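Local coordinates for type IV secretion system protein VirB11 (Brucella suis, PDB 2GZA) that binds and hydrolyses ATP as a hexameric ATPase of the VirB type IV secretion system, which may be needed to establish the replication niche in the host, at residues Leu195-Glu198 and Ile199-Gln203; Phe24-Glu27 and Pro28-Pro31; Gln103-Arg106 and Pro107-Glu111. All blocks are in the same frame, centred on the assembly; numbering follows the deposited sequence.

Contact 1. Residues Leu195-Glu198 and Ile199-Gln203; sequences LMQE and IPFDQ
Met196 and Ile199 frame the type I beta turn that takes the chain out of helix 188-196, the helix that follows the predicted ATP-binding Walker A loop. The turn is closed by Ile199 N, which donates to Met196 O at 3.1 Å with an N-H...O angle of 152°. The amide comes in well above the plane of that carbonyl. A weak bond from His219 NE2 reaches the same oxygen. The two side chains run alongside each other in the same direction, Met196 CG lying 4.0 Å from Ile199 CD1. Ile199 holds CG1 anti to its carbonyl carbon (chi1 -52°), which turns that branch back over the start of the turn, with CG1 3.4 Å from Met196 O. Further along, Phe201 folds its ring back until CE2 stands 3.8 Å from Gln197 O, an oblique approach, and the ring also meets His219 edge-to-face. A second type I turn, Pro200 to Gln203, leads on toward strand 205-209. The polar ends find partners beyond the turn: Gln197 NE2 is hydrogen-bonded to Asp218 OD2, and Glu198 OE2 forms a salt bridge with Arg169 NE on helix 164-173. The chemistry thus divides, with one backbone bond and a small apolar pair shaping the turn while an amide and a carboxylate tie it to a neighbouring loop and to helix 164-173.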
loop_
_atom_site.group_PDB
_atom_site.type_symbol
_atom_site.label_atom_id
_atom_site.label_comp_id
_atom_site.label_asym_id
_atom_site.label_seq_id
_atom_site.Cartn_x
_atom_site.Cartn_y
_atom_site.Cartn_z
ATOM N N LEU C 195 23.117 36.453 1.919
ATOM C CA LEU C 195 23.309 35.713 0.672
ATOM C C LEU C 195 22.584 36.347 -0.512
ATOM O O LEU C 195 23.050 36.269 -1.651
ATOM C CB LEU C 195 22.869 34.253 0.826
ATOM C CG LEU C 195 23.702 33.336 1.724
ATOM C CD1 LEU C 195 23.011 31.998 1.894
ATOM C CD2 LEU C 195 25.115 33.145 1.187
ATOM N N MET C 196 21.445 36.971 -0.235
ATOM C CA MET C 196 20.654 37.649 -1.256
ATOM C C MET C 196 21.356 38.886 -1.799
ATOM O O MET C 196 21.135 39.272 -2.951
ATOM C CB MET C 196 19.277 38.010 -0.710
ATOM C CG MET C 196 18.241 36.902 -0.822
ATOM S SD MET C 196 16.914 36.987 0.413
ATOM C CE MET C 196 16.390 38.687 0.295
ATOM N N GLN C 197 22.203 39.501 -0.979
ATOM C CA GLN C 197 22.976 40.660 -1.416
ATOM C C GLN C 197 24.032 40.280 -2.456
ATOM O O GLN C 197 24.580 41.138 -3.136
ATOM C CB GLN C 197 23.600 41.376 -0.217
ATOM C CG GLN C 197 22.594 42.100 0.674
ATOM C CD GLN C 197 21.726 43.095 -0.088
ATOM O OE1 GLN C 197 20.503 42.970 -0.116
ATOM N NE2 GLN C 197 22.358 44.079 -0.716
ATOM N N GLU C 198 24.296 38.984 -2.581
ATOM C CA GLU C 198 25.253 38.463 -3.558
ATOM C C GLU C 198 24.621 38.205 -4.926
ATOM O O GLU C 198 25.329 37.940 -5.898
ATOM C CB GLU C 198 25.914 37.179 -3.045
ATOM C CG GLU C 198 26.644 37.313 -1.714
ATOM C CD GLU C 198 27.706 38.404 -1.708
ATOM O OE1 GLU C 198 27.822 39.100 -0.675
ATOM O OE2 GLU C 198 28.424 38.568 -2.724
ATOM N N ILE C 199 23.292 38.259 -4.990
ATOM C CA ILE C 199 22.569 38.165 -6.256
ATOM C C ILE C 199 22.778 39.468 -7.036
ATOM O O ILE C 199 22.643 40.551 -6.468
ATOM C CB ILE C 199 21.050 37.886 -6.036
ATOM C CG1 ILE C 199 20.852 36.673 -5.118
ATOM C CG2 ILE C 199 20.321 37.678 -7.372
ATOM C CD1 ILE C 199 19.441 36.471 -4.626
ATOM N N PRO C 200 23.148 39.366 -8.327
ATOM C CA PRO C 200 23.326 40.544 -9.182
ATOM C C PRO C 200 22.076 41.413 -9.189
ATOM O O PRO C 200 20.968 40.891 -9.306
ATOM C CB PRO C 200 23.572 39.942 -10.565
ATOM C CG PRO C 200 24.155 38.596 -10.284
ATOM C CD PRO C 200 23.449 38.118 -9.053
ATOM N N PHE C 201 22.272 42.721 -9.062
ATOM C CA PHE C 201 21.195 43.675 -8.824
ATOM C C PHE C 201 20.227 43.834 -9.995
ATOM O O PHE C 201 19.165 44.443 -9.848
ATOM C CB PHE C 201 21.781 45.035 -8.437
ATOM C CG PHE C 201 22.638 44.994 -7.198
ATOM C CD1 PHE C 201 23.746 45.816 -7.087
ATOM C CD2 PHE C 201 22.341 44.127 -6.142
ATOM C CE1 PHE C 201 24.540 45.787 -5.945
ATOM C CE2 PHE C 201 23.134 44.091 -5.001
ATOM C CZ PHE C 201 24.232 44.922 -4.903
ATOM N N ASP C 202 20.588 43.281 -11.148
ATOM C CA ASP C 202 19.773 43.408 -12.359
ATOM C C ASP C 202 18.860 42.206 -12.610
ATOM O O ASP C 202 18.171 42.136 -13.636
ATOM C CB ASP C 202 20.663 43.669 -13.582
ATOM C CG ASP C 202 21.595 42.508 -13.899
ATOM O OD1 ASP C 202 21.852 41.666 -13.010
ATOM O OD2 ASP C 202 22.075 42.442 -15.052
ATOM N N GLN C 203 18.865 41.262 -11.673
ATOM C CA GLN C 203 18.036 40.069 -11.781
ATOM C C GLN C 203 16.676 40.282 -11.133
ATOM O O GLN C 203 16.555 40.995 -10.139
ATOM C CB GLN C 203 18.742 38.867 -11.163
ATOM C CG GLN C 203 19.919 38.353 -11.985
ATOM C CD GLN C 203 20.520 37.066 -11.439
ATOM O OE1 GLN C 203 19.979 36.443 -10.530
ATOM N NE2 GLN C 203 21.649 36.669 -11.995
#

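Contact 2. Residues Phe24-Glu27 and Pro28-Pro31; sequences FHLE and PLRP
Leu29 N donates to Leu26 O at 2.9 Å, the shortest bond of this bend between two helices, with an N-H...O angle of 151°. The amide sits above the carbonyl plane rather than in it. One residue on, Arg30 N repeats the i to i-3 pattern and donates to Glu27 O at 3.1 Å, arriving still further above its carbonyl plane. Both bonds belong to the short 3-10 passage in which Pro28, having no N-H to give, leaves Leu29 as the first donor of the second segment. On the inner side, Leu26 and Leu29 approach through their methyls, Leu26 CD2 lying 4.4 Å from Leu29 CD1. On the outer side, Glu27 and Arg30 cross at about a right angle, their carboxylate and guanidinium planes 53° apart. What touches is the aliphatic part of the arginine: Glu27 OE2 rests 3.6 Å from Arg30 CB and 3.7 Å from Arg30 CD. The charged ends do not pair, since Glu27 OE2 is 4.9 Å from Arg30 NE, and the arginine chain, bent at both chi2 and chi3, carries its NH1 to a salt bridge with Asp34 instead. Any attraction between Glu27 and Arg30 is therefore probably modest. The bend joins helix 13-26 to helix 30-34 and lies against helix 67-81, where His25 packs on Ser72 and Ala76, Leu26 on Leu73 and Pro28 on His69, while Leu26 also meets Leu96 just beyond strand 91-95.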
loop_
_atom_site.group_PDB
_atom_site.type_symbol
_atom_site.label_atom_id
_atom_site.label_comp_id
_atom_site.label_asym_id
_atom_site.label_seq_id
_atom_site.Cartn_x
_atom_site.Cartn_y
_atom_site.Cartn_z
ATOM N N PHE C 24 -8.469 49.303 -23.021
ATOM C CA PHE C 24 -8.516 50.649 -22.473
ATOM C C PHE C 24 -7.541 50.787 -21.312
ATOM O O PHE C 24 -6.751 51.730 -21.274
ATOM C CB PHE C 24 -9.941 50.983 -22.011
ATOM C CG PHE C 24 -10.113 52.395 -21.522
ATOM C CD1 PHE C 24 -10.407 53.423 -22.412
ATOM C CD2 PHE C 24 -9.999 52.696 -20.162
ATOM C CE1 PHE C 24 -10.569 54.729 -21.963
ATOM C CE2 PHE C 24 -10.162 53.999 -19.705
ATOM C CZ PHE C 24 -10.445 55.017 -20.611
ATOM N N HIS C 25 -7.597 49.841 -20.377
ATOM C CA HIS C 25 -6.717 49.845 -19.216
ATOM C C HIS C 25 -5.294 49.372 -19.535
ATOM O O HIS C 25 -4.391 49.524 -18.706
ATOM C CB HIS C 25 -7.332 49.046 -18.051
ATOM C CG HIS C 25 -8.689 49.525 -17.643
ATOM N ND1 HIS C 25 -8.903 50.757 -17.072
ATOM C CD2 HIS C 25 -9.903 48.936 -17.728
ATOM C CE1 HIS C 25 -10.189 50.910 -16.830
ATOM N NE2 HIS C 25 -10.818 49.819 -17.219
ATOM N N LEU C 26 -5.101 48.811 -20.727
ATOM C CA LEU C 26 -3.779 48.408 -21.186
ATOM C C LEU C 26 -3.014 49.535 -21.868
ATOM O O LEU C 26 -1.822 49.401 -22.131
ATOM C CB LEU C 26 -3.885 47.201 -22.112
ATOM C CG LEU C 26 -4.077 45.861 -21.407
ATOM C CD1 LEU C 26 -4.214 44.764 -22.437
ATOM C CD2 LEU C 26 -2.903 45.595 -20.486
ATOM N N GLU C 27 -3.703 50.643 -22.127
ATOM C CA GLU C 27 -3.156 51.802 -22.847
ATOM C C GLU C 27 -1.803 52.337 -22.382
ATOM O O GLU C 27 -0.964 52.661 -23.221
ATOM C CB GLU C 27 -4.173 52.951 -22.868
ATOM C CG GLU C 27 -4.785 53.226 -24.242
ATOM C CD GLU C 27 -3.881 54.053 -25.146
ATOM O OE1 GLU C 27 -4.280 55.171 -25.528
ATOM O OE2 GLU C 27 -2.773 53.600 -25.478
ATOM N N PRO C 28 -1.588 52.467 -21.055
ATOM C CA PRO C 28 -0.281 52.967 -20.633
ATOM C C PRO C 28 0.874 51.996 -20.870
ATOM O O PRO C 28 2.027 52.389 -20.700
ATOM C CB PRO C 28 -0.461 53.216 -19.130
ATOM C CG PRO C 28 -1.927 53.156 -18.875
ATOM C CD PRO C 28 -2.461 52.223 -19.892
ATOM N N LEU C 29 0.564 50.759 -21.263
ATOM C CA LEU C 29 1.573 49.733 -21.558
ATOM C C LEU C 29 1.705 49.474 -23.059
ATOM O O LEU C 29 2.482 48.616 -23.491
ATOM C CB LEU C 29 1.254 48.433 -20.807
ATOM C CG LEU C 29 1.195 48.518 -19.275
ATOM C CD1 LEU C 29 0.788 47.191 -18.655
ATOM C CD2 LEU C 29 2.518 49.008 -18.689
ATOM N N ARG C 30 0.954 50.251 -23.834
ATOM C CA ARG C 30 0.879 50.132 -25.288
ATOM C C ARG C 30 2.243 50.129 -25.990
ATOM O O ARG C 30 2.476 49.272 -26.837
ATOM C CB ARG C 30 -0.055 51.217 -25.846
ATOM C CG ARG C 30 -0.834 50.828 -27.107
ATOM C CD ARG C 30 -2.196 50.185 -26.802
ATOM N NE ARG C 30 -2.093 48.805 -26.327
ATOM C CZ ARG C 30 -1.809 47.761 -27.100
ATOM N NH1 ARG C 30 -1.588 47.929 -28.396
ATOM N NH2 ARG C 30 -1.734 46.544 -26.580
ATOM N N PRO C 31 3.146 51.066 -25.632
ATOM C CA PRO C 31 4.480 51.094 -26.253
ATOM C C PRO C 31 5.259 49.780 -26.146
ATOM O O PRO C 31 5.842 49.345 -27.144
ATOM C CB PRO C 31 5.193 52.214 -25.488
ATOM C CG PRO C 31 4.095 53.100 -25.025
ATOM C CD PRO C 31 2.978 52.174 -24.673
#

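Contact 3. Residues Gln103-Arg106 and Pro107-Glu111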
loop_
_atom_site.group_PDB
_atom_site.type_symbol
_atom_site.label_atom_id
_atom_site.label_comp_id
_atom_site.label_asym_id
_atom_site.label_seq_id
_atom_site.Cartn_x
_atom_site.Cartn_y
_atom_site.Cartn_z
ATOM N N GLN C 103 -0.417 37.429 -15.739
ATOM C CA GLN C 103 -0.601 37.088 -14.343
ATOM C C GLN C 103 -0.682 38.329 -13.493
ATOM O O GLN C 103 0.173 39.212 -13.577
ATOM C CB GLN C 103 0.471 36.141 -13.837
ATOM C CG GLN C 103 -0.081 34.758 -13.582
ATOM C CD GLN C 103 -0.466 34.533 -12.132
ATOM O OE1 GLN C 103 -0.931 33.454 -11.766
ATOM N NE2 GLN C 103 -0.254 35.542 -11.286
ATOM N N ILE C 104 -1.738 38.395 -12.694
ATOM C CA ILE C 104 -1.963 39.521 -11.808
ATOM C C ILE C 104 -2.117 39.067 -10.362
ATOM O O ILE C 104 -2.920 38.182 -10.048
ATOM C CB ILE C 104 -3.174 40.387 -12.240
ATOM C CG1 ILE C 104 -2.988 40.891 -13.678
ATOM C CG2 ILE C 104 -3.361 41.565 -11.276
ATOM C CD1 ILE C 104 -4.101 41.778 -14.191
ATOM N N VAL C 105 -1.316 39.673 -9.493
ATOM C CA VAL C 105 -1.435 39.484 -8.054
ATOM C C VAL C 105 -1.776 40.824 -7.412
ATOM O O VAL C 105 -1.120 41.830 -7.683
ATOM C CB VAL C 105 -0.136 38.940 -7.426
ATOM C CG1 VAL C 105 -0.400 38.424 -6.008
ATOM C CG2 VAL C 105 0.459 37.850 -8.289
ATOM N N ARG C 106 -2.809 40.835 -6.572
ATOM C CA ARG C 106 -3.205 42.053 -5.864
ATOM C C ARG C 106 -3.002 41.972 -4.330
ATOM O O ARG C 106 -2.862 40.876 -3.787
ATOM C CB ARG C 106 -4.618 42.511 -6.264
ATOM C CG ARG C 106 -5.750 41.646 -5.783
ATOM C CD ARG C 106 -6.994 42.476 -5.532
ATOM N NE ARG C 106 -7.036 42.987 -4.158
ATOM C CZ ARG C 106 -7.810 43.981 -3.739
ATOM N NH1 ARG C 106 -8.625 44.604 -4.580
ATOM N NH2 ARG C 106 -7.762 44.360 -2.468
ATOM N N PRO C 107 -2.957 43.143 -3.654
ATOM C CA PRO C 107 -2.571 43.544 -2.292
ATOM C C PRO C 107 -2.703 42.691 -1.016
ATOM O O PRO C 107 -1.948 42.951 -0.075
ATOM C CB PRO C 107 -3.307 44.852 -2.112
ATOM C CG PRO C 107 -3.129 45.460 -3.404
ATOM C CD PRO C 107 -3.316 44.348 -4.415
ATOM N N PRO C 108 -3.671 41.766 -0.898
ATOM C CA PRO C 108 -3.308 40.929 0.259
ATOM C C PRO C 108 -2.135 40.001 -0.091
ATOM O O PRO C 108 -1.210 39.854 0.708
ATOM C CB PRO C 108 -4.584 40.153 0.578
ATOM C CG PRO C 108 -5.374 40.170 -0.697
ATOM C CD PRO C 108 -4.965 41.397 -1.497
ATOM N N ALA C 109 -2.154 39.425 -1.291
ATOM C CA ALA C 109 -1.131 38.462 -1.687
ATOM C C ALA C 109 0.196 39.080 -2.150
ATOM O O ALA C 109 1.199 38.380 -2.248
ATOM C CB ALA C 109 -1.681 37.504 -2.727
ATOM N N CYS C 110 0.200 40.380 -2.435
ATOM C CA CYS C 110 1.438 41.104 -2.739
ATOM C C CYS C 110 1.556 42.341 -1.852
ATOM O O CYS C 110 0.598 42.718 -1.199
ATOM C CB CYS C 110 1.503 41.499 -4.217
ATOM S SG CYS C 110 0.418 42.873 -4.693
ATOM N N GLU C 111 2.732 42.964 -1.845
ATOM C CA GLU C 111 3.009 44.170 -1.061
ATOM C C GLU C 111 1.879 45.185 -1.168
ATOM O O GLU C 111 1.409 45.478 -2.272
ATOM C CB GLU C 111 4.317 44.805 -1.538
ATOM C CG GLU C 111 4.868 45.957 -0.684
ATOM C CD GLU C 111 6.128 46.601 -1.274
ATOM O OE1 GLU C 111 6.876 45.936 -2.009
ATOM O OE2 GLU C 111 6.379 47.791 -1.000
#
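The chain leaves strand 101-105 at Val105 and winds at once into a single helix-like turn, Pro107 to Ala109, whose bonds converge on Arg106 O. Ala109 N donates to that oxygen at 3.0 Å, lying in the carbonyl plane although the N-H...O angle is only 131°; Cys110 N adds a weak bond to Arg106 O at 3.4 Å. Neither Pro107 nor Pro108 has an N-H, which makes Ala109 the first residue of the turn able to close it. Just ahead of the turn, Val105 CG1 makes the apolar contact, 3.6 Å from Ala109 CB and 4.0 Å from Cys110 CB. It is placed there by lying anti to the valine's own backbone N (chi1 -166°). Cys110 puts SG between its backbone N and carbonyl carbon, 3.5 Å from Val105 O. On the other flank the Arg106 side chain passes over the prolines, crossing Pro107 at about a right angle, and brings NE to 3.7 Å from Pro108 CD, which meets the guanidinium at its edge and in its plane. Ala109 also shares a backbone bond with Phe226, and Val105 and Cys110 both pack on Leu225 of strand 222-226. The whole is the opening of a long-looped beta hairpin, with strands 101-105 and 116-120 as antiparallel neighbours in the six-stranded sheet.

In the fold
All three contacts are local bends where a helix or strand ends, and none touches another. Contact 2 is the most peripheral, its centre about 27 Å from that of the chain, against about 13 Å for contact 1 and 15 Å for contact 3, and several of its residues are exposed. Contact 3 starts within the six-stranded antiparallel sheet, and both it and contact 2 pack on helix 67-81, whereas contact 1 ends the helix that follows the predicted ATP-binding loop. Contacts 1 and 3 both reach the three-stranded parallel sheet, by strands 255-258 and 222-226 respectively. In contacts 2 and 3 prolines, lacking an N-H, decide which amide closes the turn; contact 1 alone meets a neighbouring subunit.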